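Local structure of ethyl acetate hydrolase (Pseudomonas veronii, 5EFZ) at residues Glu20-Phe25 with Asn101-Ser106. The protein hydrolyses ethyl acetate to ethanol and acetate, a step in the bacterial breakdown of short-chain methyl ketones such as 2-butanone. Sequence-based numbering, arbitrary orientation.
With EDO (1,2-ethanediol), chain G.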
ATOM      1  N   GLU A  20      17.778  -1.859  29.769  1.00 38.47           N
ATOM      2  CA  GLU A  20      19.036  -1.885  29.036  1.00 44.81           C
ATOM      3  C   GLU A  20      18.831  -1.432  27.599  1.00 41.47           C
ATOM      4  O   GLU A  20      19.669  -0.731  27.024  1.00 41.54           O
ATOM      5  CB  GLU A  20      19.637  -3.299  29.069  1.00 54.51           C
ATOM      6  CG  GLU A  20      20.994  -3.462  28.365  1.00 64.06           C
ATOM      7  CD  GLU A  20      22.154  -2.729  29.043  1.00 72.74           C
ATOM      8  OE1 GLU A  20      22.003  -2.266  30.195  1.00 76.04           O
ATOM      9  OE2 GLU A  20      23.238  -2.634  28.425  1.00 76.39           O
ATOM     10  N   ASN A  21      17.700  -1.825  27.022  1.00 36.99           N
ATOM     11  CA  ASN A  21      17.388  -1.458  25.646  1.00 34.96           C
ATOM     12  C   ASN A  21      16.642  -0.144  25.486  1.00 32.72           C
ATOM     13  O   ASN A  21      16.828   0.537  24.485  1.00 34.33           O
ATOM     14  CB  ASN A  21      16.557  -2.549  24.971  1.00 36.08           C
ATOM     15  CG  ASN A  21      17.357  -3.780  24.661  1.00 41.23           C
ATOM     16  OD1 ASN A  21      18.583  -3.724  24.557  1.00 44.02           O
ATOM     17  ND2 ASN A  21      16.666  -4.916  24.516  1.00 41.08           N
ATOM     18  N   HIS A  22      15.783   0.212  26.440  1.00 28.02           N
ATOM     19  CA  HIS A  22      14.877   1.345  26.220  1.00 25.74           C
ATOM     20  C   HIS A  22      14.931   2.435  27.263  1.00 28.12           C
ATOM     21  O   HIS A  22      14.192   3.413  27.173  1.00 27.09           O
ATOM     22  CB  HIS A  22      13.438   0.856  26.132  1.00 23.07           C
ATOM     23  CG  HIS A  22      13.234  -0.182  25.085  1.00 21.44           C
ATOM     24  ND1 HIS A  22      13.033   0.134  23.757  1.00 22.13           N
ATOM     25  CD2 HIS A  22      13.212  -1.534  25.158  1.00 23.26           C
ATOM     26  CE1 HIS A  22      12.900  -0.979  23.061  1.00 23.55           C
ATOM     27  NE2 HIS A  22      12.999  -2.007  23.886  1.00 24.88           N
ATOM     28  N   GLY A  23      15.794   2.252  28.257  1.00 31.29           N
ATOM     29  CA  GLY A  23      15.830   3.152  29.376  1.00 33.35           C
ATOM     30  C   GLY A  23      16.819   4.275  29.145  1.00 37.39           C
ATOM     31  O   GLY A  23      17.480   4.335  28.107  1.00 35.42           O
ATOM     32  N   PRO A  24      16.959   5.153  30.144  1.00 41.70           N
ATOM     33  CA  PRO A  24      16.246   5.041  31.423  1.00 40.76           C
ATOM     34  C   PRO A  24      14.768   5.443  31.368  1.00 37.05           C
ATOM     35  O   PRO A  24      14.366   6.311  30.586  1.00 39.48           O
ATOM     36  CB  PRO A  24      17.045   5.982  32.338  1.00 43.96           C
ATOM     37  CG  PRO A  24      17.656   6.950  31.429  1.00 44.07           C
ATOM     38  CD  PRO A  24      18.034   6.157  30.212  1.00 44.09           C
ATOM     39  N   PHE A  25      13.948   4.745  32.150  1.00 33.52           N
ATOM     40  CA  PHE A  25      12.549   5.125  32.338  1.00 30.90           C
ATOM     41  C   PHE A  25      12.142   4.707  33.743  1.00 33.05           C
ATOM     42  O   PHE A  25      12.766   3.834  34.335  1.00 34.33           O
ATOM     43  CB  PHE A  25      11.625   4.496  31.282  1.00 28.01           C
ATOM     44  CG  PHE A  25      11.607   2.980  31.290  1.00 28.84           C
ATOM     45  CD1 PHE A  25      10.870   2.281  32.247  1.00 26.54           C
ATOM     46  CD2 PHE A  25      12.310   2.264  30.331  1.00 28.61           C
ATOM     47  CE1 PHE A  25      10.842   0.901  32.248  1.00 27.27           C
ATOM     48  CE2 PHE A  25      12.298   0.887  30.325  1.00 29.13           C
ATOM     49  CZ  PHE A  25      11.563   0.193  31.290  1.00 29.42           C
ATOM     50  N   ASN A 101       2.602  -1.648  25.178  1.00 19.32           N
ATOM     51  CA  ASN A 101       3.807  -1.587  24.346  1.00 18.66           C
ATOM     52  C   ASN A 101       4.992  -2.387  24.881  1.00 20.51           C
ATOM     53  O   ASN A 101       6.087  -2.321  24.301  1.00 19.45           O
ATOM     54  CB  ASN A 101       4.239  -0.109  24.128  1.00 13.38           C
ATOM     55  CG  ASN A 101       5.224   0.408  25.191  1.00 19.37           C
ATOM     56  OD1 ASN A 101       5.131   0.090  26.390  1.00 17.19           O
ATOM     57  ND2 ASN A 101       6.149   1.258  24.750  1.00 18.05           N
ATOM     58  N   GLY A 102       4.776  -3.127  25.974  1.00 20.67           N
ATOM     59  CA  GLY A 102       5.817  -3.963  26.575  1.00 19.42           C
ATOM     60  C   GLY A 102       6.600  -3.333  27.717  1.00 19.96           C
ATOM     61  O   GLY A 102       7.246  -4.047  28.503  1.00 19.15           O
ATOM     62  N   LEU A 103       6.567  -1.999  27.815  1.00 17.67           N
ATOM     63  CA  LEU A 103       7.215  -1.297  28.934  1.00 18.35           C
ATOM     64  C   LEU A 103       6.186  -0.910  29.988  1.00 20.83           C
ATOM     65  O   LEU A 103       6.322  -1.261  31.166  1.00 21.21           O
ATOM     66  CB  LEU A 103       7.974  -0.058  28.440  1.00 19.74           C
ATOM     67  CG  LEU A 103       9.158  -0.356  27.496  1.00 21.63           C
ATOM     68  CD1 LEU A 103       9.919   0.916  27.223  1.00 20.35           C
ATOM     69  CD2 LEU A 103      10.070  -1.448  28.064  1.00 22.65           C
ATOM     70  N   SER A 104       5.150  -0.189  29.574  1.00 19.92           N
ATOM     71  CA  SER A 104       3.985  -0.001  30.429  1.00 20.22           C
ATOM     72  C   SER A 104       3.259  -1.360  30.567  1.00 20.76           C
ATOM     73  O   SER A 104       3.605  -2.318  29.883  1.00 21.29           O
ATOM     74  CB  SER A 104       3.042   1.057  29.837  1.00 19.35           C
ATOM     75  OG  SER A 104       3.669   2.342  29.832  1.00 19.35           O
ATOM     76  N   SER A 105       2.244  -1.422  31.431  1.00 20.97           N
ATOM     77  CA  SER A 105       1.458  -2.649  31.613  1.00 23.79           C
ATOM     78  C   SER A 105       1.003  -3.188  30.280  1.00 23.94           C
ATOM     79  O   SER A 105       0.415  -2.462  29.502  1.00 21.47           O
ATOM     80  CB  SER A 105       0.242  -2.383  32.500  1.00 21.32           C
ATOM     81  OG  SER A 105       0.652  -2.175  33.832  1.00 23.65           O
ATOM     82  N   SER A 106       1.272  -4.468  30.029  1.00 22.22           N
ATOM     83  CA  SER A 106       1.060  -5.072  28.732  1.00 18.59           C
ATOM     84  C   SER A 106       0.815  -6.583  28.865  1.00 18.82           C
ATOM     85  O   SER A 106       1.019  -7.164  29.934  1.00 19.83           O
ATOM     86  CB  SER A 106       2.281  -4.847  27.819  1.00 18.63           C
ATOM     87  OG  SER A 106       2.634  -3.469  27.724  1.00 20.52           O
TER
HETATM   88  C1  EDO G 401       9.405  -4.588  31.274  1.00 51.26           C
HETATM   89  O1  EDO G 401      10.360  -3.555  31.575  1.00 50.45           O
HETATM   90  C2  EDO G 401       8.204  -4.468  32.203  1.00 51.99           C
HETATM   91  O2  EDO G 401       7.831  -3.085  32.320  1.00 48.89           O
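Leu103 reaches across from the 101-106 loop toward His22 and Phe25, making the whole contact apolar. Its CD1 faces both, 3.7 Å from His22 CB and 3.9 Å from Phe25 CE2, and meets each ring obliquely; CD2 meets the phenyl ring alone, resting on Phe25 CE2 and CZ. With chi1 at 61°, Phe25 holds CG between its own backbone N and carbonyl carbon, and the ring extends toward the leucine. The imidazole is tethered separately, ND1 bonding to Thr71 OG1.

No hydrogen bond crosses between the segments; several shape the 101-106 loop from within. Asn101 OD1 takes two backbone donors: Leu103 N at 2.9 Å, from above the carbonyl plane, and Ser104 N at 3.2 Å, almost straight on (C=O...N 169°). Ser106 OG accepts from Gly102 N at 2.8 Å and donates to Ser104 O at 2.6 Å. An ethanediol, probably from the crystallisation liquor, donates a hydrogen bond from O2 to Leu103 O, 2.6 Å.

The end of helix 19-22 and the residues leading into strand 26-29 thus pack on the loop after strand 92-96 of the alpha/beta-hydrolase sheet, away from the catalytic residues; an Asx turn (Leu103 N) and Asx motif (Ser104 N) at Asn101 shape that loop.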